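Local coordinates for membrane lipoprotein family protein (PDB 4PEV), which binds adenosine and probably serves as the solute-binding lipoprotein of an ABC transporter at the cell membrane, at residues E124-V129 against Y138-A143; A143-R148 against V152-F157; S101-A106 against I115-F120. One frame throughout, in Å; residues are numbered along the deposited sequence.

Contacts 1 and 3 are buried and apolar, each joining a helix to a strand of one parallel sheet, with the axes of the short segments approaching to 10.9 Å in both. Contact 2 is partly buried and differs in chemistry: a loop with no regular structure lies along strand 152-157, one leucine, Leu-156, packs on alanines and backbone, and two weak hydrogen bonds join the segments. The strands 114-118, 137-141 and 152-157 are successive neighbours in the sheet, so the centres of contacts 1 and 3 and those of contacts 1 and 2 are each about 7 Å apart, against about 14 Å for contacts 2 and 3. Contacts 1 and 2 share Ala-143, next to the adenosine-binding Asp-142.

Contact 1: E124-V129 against Y138-A143. With ADN (adenosine), chain F.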
# COMPACT_ATOMS: atom_id res chain seq x y z
N GLU C 124 -11.00 -9.61 13.09
CA GLU C 124 -12.21 -10.14 13.73
C GLU C 124 -12.03 -11.60 14.14
O GLU C 124 -12.16 -11.91 15.32
CB GLU C 124 -13.40 -9.98 12.79
CG GLU C 124 -14.37 -8.87 13.14
CD GLU C 124 -15.76 -9.42 13.44
OE1 GLU C 124 -16.74 -8.86 12.89
OE2 GLU C 124 -15.85 -10.43 14.18
N PRO C 125 -11.72 -12.51 13.18
CA PRO C 125 -11.56 -13.90 13.57
C PRO C 125 -10.47 -14.16 14.60
O PRO C 125 -10.61 -15.07 15.40
CB PRO C 125 -11.20 -14.58 12.25
CG PRO C 125 -11.80 -13.73 11.21
CD PRO C 125 -11.57 -12.35 11.73
N LEU C 126 -9.39 -13.39 14.55
CA LEU C 126 -8.27 -13.57 15.49
C LEU C 126 -8.63 -13.17 16.92
O LEU C 126 -8.24 -13.86 17.86
CB LEU C 126 -7.05 -12.77 15.03
CG LEU C 126 -5.82 -12.90 15.92
CD1 LEU C 126 -5.24 -14.30 15.84
CD2 LEU C 126 -4.77 -11.90 15.49
N GLU C 127 -9.35 -12.06 17.07
CA GLU C 127 -9.84 -11.59 18.37
C GLU C 127 -10.56 -12.71 19.13
O GLU C 127 -10.47 -12.80 20.35
CB GLU C 127 -10.77 -10.36 18.19
CG GLU C 127 -10.03 -9.02 18.02
CD GLU C 127 -10.90 -7.85 17.52
OE1 GLU C 127 -10.36 -6.74 17.39
OE2 GLU C 127 -12.12 -8.02 17.25
N LYS C 128 -11.24 -13.56 18.38
CA LYS C 128 -11.95 -14.72 18.91
C LYS C 128 -11.05 -15.93 19.15
O LYS C 128 -11.18 -16.61 20.17
CB LYS C 128 -13.05 -15.12 17.92
CG LYS C 128 -14.08 -14.03 17.70
CD LYS C 128 -15.14 -14.42 16.68
CE LYS C 128 -16.46 -13.72 16.96
NZ LYS C 128 -17.08 -13.28 15.68
N VAL C 129 -10.15 -16.21 18.20
CA VAL C 129 -9.36 -17.45 18.21
C VAL C 129 -8.15 -17.41 19.15
O VAL C 129 -7.87 -18.40 19.86
CB VAL C 129 -8.90 -17.81 16.78
CG1 VAL C 129 -7.89 -18.96 16.81
CG2 VAL C 129 -10.08 -18.18 15.91
N TYR C 138 0.97 -15.70 17.07
CA TYR C 138 0.38 -15.12 15.87
C TYR C 138 1.05 -13.80 15.53
O TYR C 138 1.36 -13.03 16.42
CB TYR C 138 -1.09 -14.81 16.10
CG TYR C 138 -1.95 -15.99 16.47
CD1 TYR C 138 -2.50 -16.81 15.50
CD2 TYR C 138 -2.24 -16.28 17.80
CE1 TYR C 138 -3.29 -17.88 15.84
CE2 TYR C 138 -3.04 -17.34 18.15
CZ TYR C 138 -3.56 -18.13 17.17
OH TYR C 138 -4.35 -19.20 17.50
N ALA C 139 1.26 -13.54 14.24
CA ALA C 139 1.57 -12.18 13.78
C ALA C 139 0.45 -11.68 12.86
O ALA C 139 0.12 -12.33 11.88
CB ALA C 139 2.91 -12.12 13.08
N LEU C 140 -0.15 -10.56 13.23
CA LEU C 140 -1.19 -9.94 12.42
C LEU C 140 -0.52 -8.83 11.64
O LEU C 140 0.13 -7.98 12.23
CB LEU C 140 -2.29 -9.38 13.32
CG LEU C 140 -3.53 -8.79 12.64
CD1 LEU C 140 -4.08 -9.67 11.51
CD2 LEU C 140 -4.62 -8.53 13.67
N ILE C 141 -0.65 -8.84 10.32
CA ILE C 141 -0.02 -7.82 9.48
C ILE C 141 -1.07 -6.86 8.92
O ILE C 141 -2.14 -7.30 8.46
CB ILE C 141 0.75 -8.43 8.29
CG1 ILE C 141 1.66 -9.59 8.73
CG2 ILE C 141 1.56 -7.36 7.58
CD1 ILE C 141 2.63 -9.27 9.85
N ASP C 142 -0.76 -5.56 9.00
CA ASP C 142 -1.61 -4.47 8.51
C ASP C 142 -2.84 -4.24 9.40
O ASP C 142 -3.80 -3.60 8.98
CB ASP C 142 -2.04 -4.74 7.05
CG ASP C 142 -2.30 -3.46 6.26
OD1 ASP C 142 -1.47 -2.53 6.33
OD2 ASP C 142 -3.33 -3.39 5.53
N ALA C 143 -2.79 -4.75 10.62
CA ALA C 143 -3.90 -4.58 11.56
C ALA C 143 -3.45 -4.86 12.97
O ALA C 143 -2.42 -5.50 13.19
CB ALA C 143 -5.08 -5.48 11.21
O5' ADN F . -2.99 -2.28 -2.31
C5' ADN F . -3.30 -1.18 -1.43
C4' ADN F . -3.59 -1.58 0.03
O4' ADN F . -4.78 -2.36 0.15
C3' ADN F . -2.53 -2.40 0.75
O3' ADN F . -1.44 -1.59 1.22
C2' ADN F . -3.33 -3.05 1.87
O2' ADN F . -3.51 -2.20 3.00
C1' ADN F . -4.66 -3.30 1.21
N9 ADN F . -4.73 -4.66 0.64
C8 ADN F . -4.22 -5.08 -0.54
N7 ADN F . -4.48 -6.40 -0.75
C5 ADN F . -5.19 -6.82 0.32
C6 ADN F . -5.81 -8.09 0.77
N6 ADN F . -5.70 -9.19 0.01
N1 ADN F . -6.46 -8.10 1.96
C2 ADN F . -6.56 -7.00 2.74
N3 ADN F . -6.03 -5.82 2.40
C4 ADN F . -5.35 -5.67 1.23
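The Tyr-138 ring carries one methyl of Leu-126, CD1, on one face: CD1 of Leu-126 is 3.8 Å from the centroid of the Tyr-138 ring and only 17° off its normal, a CH-pi contact displaced slightly toward the rim. The nearest ring atom is CD1 of Tyr-138, at 3.7 Å from Leu-126 CD1. Val-129 approaches the hydroxyl end of the ring obliquely, the two side chains crossing at about a right angle, with CG1 of Val-129 3.6 Å from OH of Tyr-138. That hydroxyl is not left to apolar neighbours alone, because it is hydrogen-bonded to Ser-107 of helix 99-108.

The second methyl of Leu-126 serves the next inward-facing residue of the strand. CG of Leu-126 lies anti to its N (chi1 -179°), carrying the branch point out toward the sheet, and chi2 of 68° turns the two methyls to different partners. CD2 of Leu-126 reaches CD2 of Leu-140 at 3.8 Å, the two leucines sliding past each other in opposite directions.

Helix 123-132 is the crossover helix of a beta-alpha-beta unit between strands 114-118 and 137-141, in a parallel sheet whose strand order is consistent with a type I periplasmic-binding-protein domain. The segment 124-129 runs nearly antiparallel to strand segment 138-141, the setting expected when a helix returns the chain between two parallel strands. Leu-117 and Val-152, on the flanking strands, also touch Leu-126.

Past the carboxyl end of the strand the chemistry becomes polar. Adenosine donates its O2' hydroxyl to OD2 of Asp-142 over 2.8 Å, while OD1 of Asp-142 forms a salt bridge with Lys-299, itself hydrogen-bonded to the ligand.

Contact 2: A143-R148 against V152-F157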
# COMPACT_ATOMS: atom_id res chain seq x y z
N ALA C 143 -2.79 -4.75 10.62
CA ALA C 143 -3.90 -4.58 11.56
C ALA C 143 -3.45 -4.86 12.97
O ALA C 143 -2.42 -5.50 13.19
CB ALA C 143 -5.08 -5.48 11.21
N ALA C 144 -4.22 -4.34 13.92
CA ALA C 144 -4.00 -4.59 15.33
C ALA C 144 -5.31 -4.93 16.00
O ALA C 144 -6.38 -4.39 15.68
CB ALA C 144 -3.36 -3.40 16.00
N THR C 145 -5.18 -5.83 16.96
CA THR C 145 -6.32 -6.44 17.61
C THR C 145 -6.91 -5.43 18.62
O THR C 145 -6.20 -4.53 19.07
CB THR C 145 -5.87 -7.81 18.18
OG1 THR C 145 -7.02 -8.63 18.41
CG2 THR C 145 -5.00 -7.69 19.43
N ARG C 146 -8.20 -5.53 18.93
CA ARG C 146 -8.84 -4.55 19.81
C ARG C 146 -8.30 -4.63 21.24
O ARG C 146 -8.02 -3.62 21.85
CB ARG C 146 -10.36 -4.74 19.83
CG ARG C 146 -11.13 -3.58 20.45
CD ARG C 146 -12.57 -3.49 19.93
NE ARG C 146 -12.62 -3.50 18.46
CZ ARG C 146 -13.72 -3.34 17.74
NH1 ARG C 146 -14.90 -3.12 18.31
NH2 ARG C 146 -13.64 -3.38 16.41
N GLU C 147 -8.14 -5.86 21.74
CA GLU C 147 -7.61 -6.14 23.08
C GLU C 147 -6.12 -6.34 22.93
O GLU C 147 -5.60 -6.17 21.84
CB GLU C 147 -8.27 -7.41 23.68
CG GLU C 147 -9.80 -7.48 23.57
CD GLU C 147 -10.33 -7.89 22.18
OE1 GLU C 147 -9.61 -8.56 21.41
OE2 GLU C 147 -11.49 -7.54 21.84
N ARG C 148 -5.40 -6.69 23.99
CA ARG C 148 -3.97 -7.00 23.86
C ARG C 148 -3.64 -8.34 24.49
O ARG C 148 -3.87 -8.54 25.67
CB ARG C 148 -3.12 -5.90 24.48
CG ARG C 148 -1.64 -6.03 24.13
CD ARG C 148 -0.79 -5.03 24.88
NE ARG C 148 0.63 -5.36 24.79
CZ ARG C 148 1.61 -4.77 25.47
NH1 ARG C 148 1.35 -3.78 26.33
NH2 ARG C 148 2.87 -5.16 25.30
N VAL C 152 -0.04 -12.42 20.60
CA VAL C 152 -0.30 -11.71 19.34
C VAL C 152 0.57 -10.48 19.18
O VAL C 152 0.45 -9.52 19.95
CB VAL C 152 -1.77 -11.30 19.22
CG1 VAL C 152 -1.99 -10.51 17.94
CG2 VAL C 152 -2.66 -12.53 19.21
N ALA C 153 1.43 -10.51 18.17
CA ALA C 153 2.20 -9.35 17.72
C ALA C 153 1.51 -8.72 16.53
O ALA C 153 1.43 -9.34 15.47
CB ALA C 153 3.61 -9.78 17.34
N SER C 154 1.01 -7.49 16.70
CA SER C 154 0.37 -6.73 15.63
C SER C 154 1.38 -5.80 14.94
O SER C 154 2.19 -5.14 15.60
CB SER C 154 -0.77 -5.88 16.20
OG SER C 154 -1.82 -6.68 16.73
N TYR C 155 1.33 -5.74 13.60
CA TYR C 155 2.13 -4.80 12.82
C TYR C 155 1.20 -3.86 12.04
O TYR C 155 0.53 -4.27 11.09
CB TYR C 155 3.08 -5.55 11.88
CG TYR C 155 4.19 -6.30 12.60
CD1 TYR C 155 3.96 -7.53 13.20
CD2 TYR C 155 5.48 -5.78 12.67
CE1 TYR C 155 4.98 -8.23 13.85
CE2 TYR C 155 6.50 -6.45 13.32
CZ TYR C 155 6.25 -7.68 13.91
OH TYR C 155 7.28 -8.37 14.57
N LEU C 156 1.14 -2.62 12.49
CA LEU C 156 0.30 -1.59 11.89
C LEU C 156 1.19 -0.61 11.18
O LEU C 156 2.31 -0.37 11.63
CB LEU C 156 -0.41 -0.78 12.96
CG LEU C 156 -1.69 -1.38 13.51
CD1 LEU C 156 -2.06 -0.64 14.79
CD2 LEU C 156 -2.80 -1.30 12.47
N PHE C 157 0.69 -0.04 10.09
CA PHE C 157 1.41 1.04 9.41
C PHE C 157 0.66 2.34 9.58
O PHE C 157 -0.53 2.36 9.86
CB PHE C 157 1.60 0.71 7.93
CG PHE C 157 2.48 -0.49 7.68
CD1 PHE C 157 1.94 -1.77 7.71
CD2 PHE C 157 3.82 -0.33 7.41
CE1 PHE C 157 2.74 -2.87 7.47
CE2 PHE C 157 4.63 -1.43 7.17
CZ PHE C 157 4.09 -2.70 7.20
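Ala-143 and Ala-144 lie against Leu-156, whose two methyl branches divide between them. CD1 of Leu-156 approaches CB of Ala-144 at 3.3 Å, while CD2 of Leu-156 is 3.6 Å from CA of Ala-143 and meets backbone rather than the methyl group, since the CB of Ala-143 points away. Ser-154 adds to the packing, its CB 3.6 Å from the CB of Ala-144. With CG beside its own backbone N and anti to the carbonyl carbon (chi1 -83°), Leu-156 brings its branched end over the backbone of the loop. Cutting Leu-156 back to an alanine would probably deprive the CB of Ala-144 and the backbone at Ala-143 of their apolar cover on this side.

The arrangement belongs to the connection between strands 137-141 and 152-157, parallel neighbours in the sheet joined without an intervening helix. After the first strand the chain doubles back alongside the second, and the nearest CA pairs, Ala-143 with Leu-156 and Ala-144 with Ser-154, show the reversed direction. Helix 123-132 reaches the loop too, with Glu-127 accepting a hydrogen bond from the backbone N of Arg-146.

Polar contacts are slight. The N of Ala-143 makes a weak, bent bond to O of Tyr-155, 3.4 Å long with an angle of 125° at the hydrogen. The OG of Ser-154 weakly accepts the N-H of Thr-145 at 3.5 Å.

Contact 3: S101-A106 against I115-F120; sequences SVLDAA and IVLVGF
Leu-103 supplies most of the side-chain to side-chain packing, reaching two strand residues that point to the same side of the sheet, Ile-115 and Leu-117. Its CD1 is the shared atom: CD1 of Leu-103 lies 3.9 Å from CD2 of Leu-117 and 4.1 Å from CG2 of Ile-115. The other branch also takes part, with CD2 of Leu-103 4.2 Å from CD1 of Leu-117, so that both pairs of methyls meet as the two leucines cross at about a right angle. The CB of Leu-103 does not point straight at the strand; its CG is anti to the backbone N (chi1 179°), and the branched end covers the remaining distance.

A second kind of contact sets an aliphatic end against helix backbone. CD1 of Ile-115 comes within 4.0 Å of the carbonyl C of Ala-106 and 4.1 Å of the CB of Ala-106. Here the strand residue does the reaching, through a CG1 arm extended to CD1 (chi2 176°), toward a residue with only a methyl to offer. Ile-115 thus presents its two ends separately, CG2 to Leu-103 and CD1 to Ala-106, nearly one helical turn further on.

Polar links belong to the helix and its surroundings rather than to this interface. The O of Ala-106 is hydrogen-bonded to OG of Ser-109, and Asp-104, whose CB points away from the strand, forms a salt bridge with Arg-132 of helix 123-132.

The segment 101-106 of helix 99-108 runs at 163° to strand segment 115-118, close to antiparallel. Leu-117 and Tyr-138 touch this helix and helix 123-132 alike, placing the two helices side by side on one face of the parallel sheet, while Val-118 is turned to helix 69-84 on the other.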
# COMPACT_ATOMS: atom_id res chain seq x y z
N SER C 101 -12.82 -20.76 11.03
CA SER C 101 -12.67 -22.20 11.13
C SER C 101 -11.29 -22.68 10.73
O SER C 101 -10.71 -23.59 11.33
CB SER C 101 -13.69 -22.89 10.26
OG SER C 101 -13.53 -24.28 10.42
N VAL C 102 -10.79 -22.07 9.67
CA VAL C 102 -9.47 -22.36 9.12
C VAL C 102 -8.35 -21.90 10.06
O VAL C 102 -7.31 -22.59 10.23
CB VAL C 102 -9.37 -21.68 7.72
CG1 VAL C 102 -7.96 -21.26 7.35
CG2 VAL C 102 -9.95 -22.61 6.68
N LEU C 103 -8.55 -20.74 10.67
CA LEU C 103 -7.59 -20.21 11.63
C LEU C 103 -7.58 -21.05 12.90
O LEU C 103 -6.54 -21.29 13.50
CB LEU C 103 -7.93 -18.76 11.94
CG LEU C 103 -7.04 -18.03 12.94
CD1 LEU C 103 -5.57 -18.20 12.60
CD2 LEU C 103 -7.42 -16.57 12.98
N ASP C 104 -8.77 -21.51 13.29
CA ASP C 104 -8.95 -22.35 14.48
C ASP C 104 -8.28 -23.73 14.31
O ASP C 104 -7.60 -24.20 15.21
CB ASP C 104 -10.46 -22.48 14.79
CG ASP C 104 -10.73 -23.06 16.17
OD1 ASP C 104 -10.84 -24.30 16.28
OD2 ASP C 104 -10.84 -22.28 17.15
N ALA C 105 -8.46 -24.32 13.13
CA ALA C 105 -7.90 -25.64 12.83
C ALA C 105 -6.38 -25.64 12.71
O ALA C 105 -5.74 -26.62 13.07
CB ALA C 105 -8.51 -26.19 11.54
N ALA C 106 -5.81 -24.56 12.19
CA ALA C 106 -4.37 -24.45 12.09
C ALA C 106 -3.71 -24.27 13.47
O ALA C 106 -2.60 -24.74 13.71
CB ALA C 106 -3.99 -23.30 11.17
N ILE C 115 1.86 -18.34 13.27
CA ILE C 115 0.87 -18.18 12.23
C ILE C 115 0.88 -16.70 11.86
O ILE C 115 0.67 -15.84 12.72
CB ILE C 115 -0.53 -18.66 12.68
CG1 ILE C 115 -0.49 -20.17 12.96
CG2 ILE C 115 -1.58 -18.35 11.61
CD1 ILE C 115 -1.80 -20.73 13.49
N VAL C 116 1.16 -16.43 10.59
CA VAL C 116 1.24 -15.07 10.09
C VAL C 116 -0.04 -14.74 9.34
O VAL C 116 -0.41 -15.45 8.40
CB VAL C 116 2.44 -14.88 9.16
CG1 VAL C 116 2.45 -13.47 8.58
CG2 VAL C 116 3.73 -15.14 9.91
N LEU C 117 -0.70 -13.66 9.74
CA LEU C 117 -2.01 -13.34 9.20
C LEU C 117 -1.94 -12.04 8.40
O LEU C 117 -1.76 -10.96 8.96
CB LEU C 117 -3.02 -13.24 10.35
CG LEU C 117 -3.17 -14.53 11.16
CD1 LEU C 117 -3.98 -14.28 12.41
CD2 LEU C 117 -3.80 -15.64 10.33
N VAL C 118 -2.10 -12.18 7.09
CA VAL C 118 -1.83 -11.09 6.15
C VAL C 118 -3.12 -10.38 5.73
O VAL C 118 -3.75 -10.75 4.74
CB VAL C 118 -1.07 -11.59 4.89
CG1 VAL C 118 -0.83 -10.48 3.89
CG2 VAL C 118 0.27 -12.20 5.29
N GLY C 119 -3.48 -9.35 6.48
CA GLY C 119 -4.57 -8.48 6.09
C GLY C 119 -5.50 -8.17 7.24
O GLY C 119 -5.70 -8.98 8.15
N PHE C 120 -6.06 -6.97 7.19
CA PHE C 120 -7.01 -6.50 8.17
C PHE C 120 -8.17 -7.46 8.44
O PHE C 120 -8.59 -7.57 9.59
CB PHE C 120 -7.58 -5.14 7.73
CG PHE C 120 -8.73 -4.68 8.56
CD1 PHE C 120 -8.51 -4.14 9.82
CD2 PHE C 120 -10.03 -4.85 8.10
CE1 PHE C 120 -9.58 -3.75 10.61
CE2 PHE C 120 -11.10 -4.46 8.88
CZ PHE C 120 -10.87 -3.90 10.14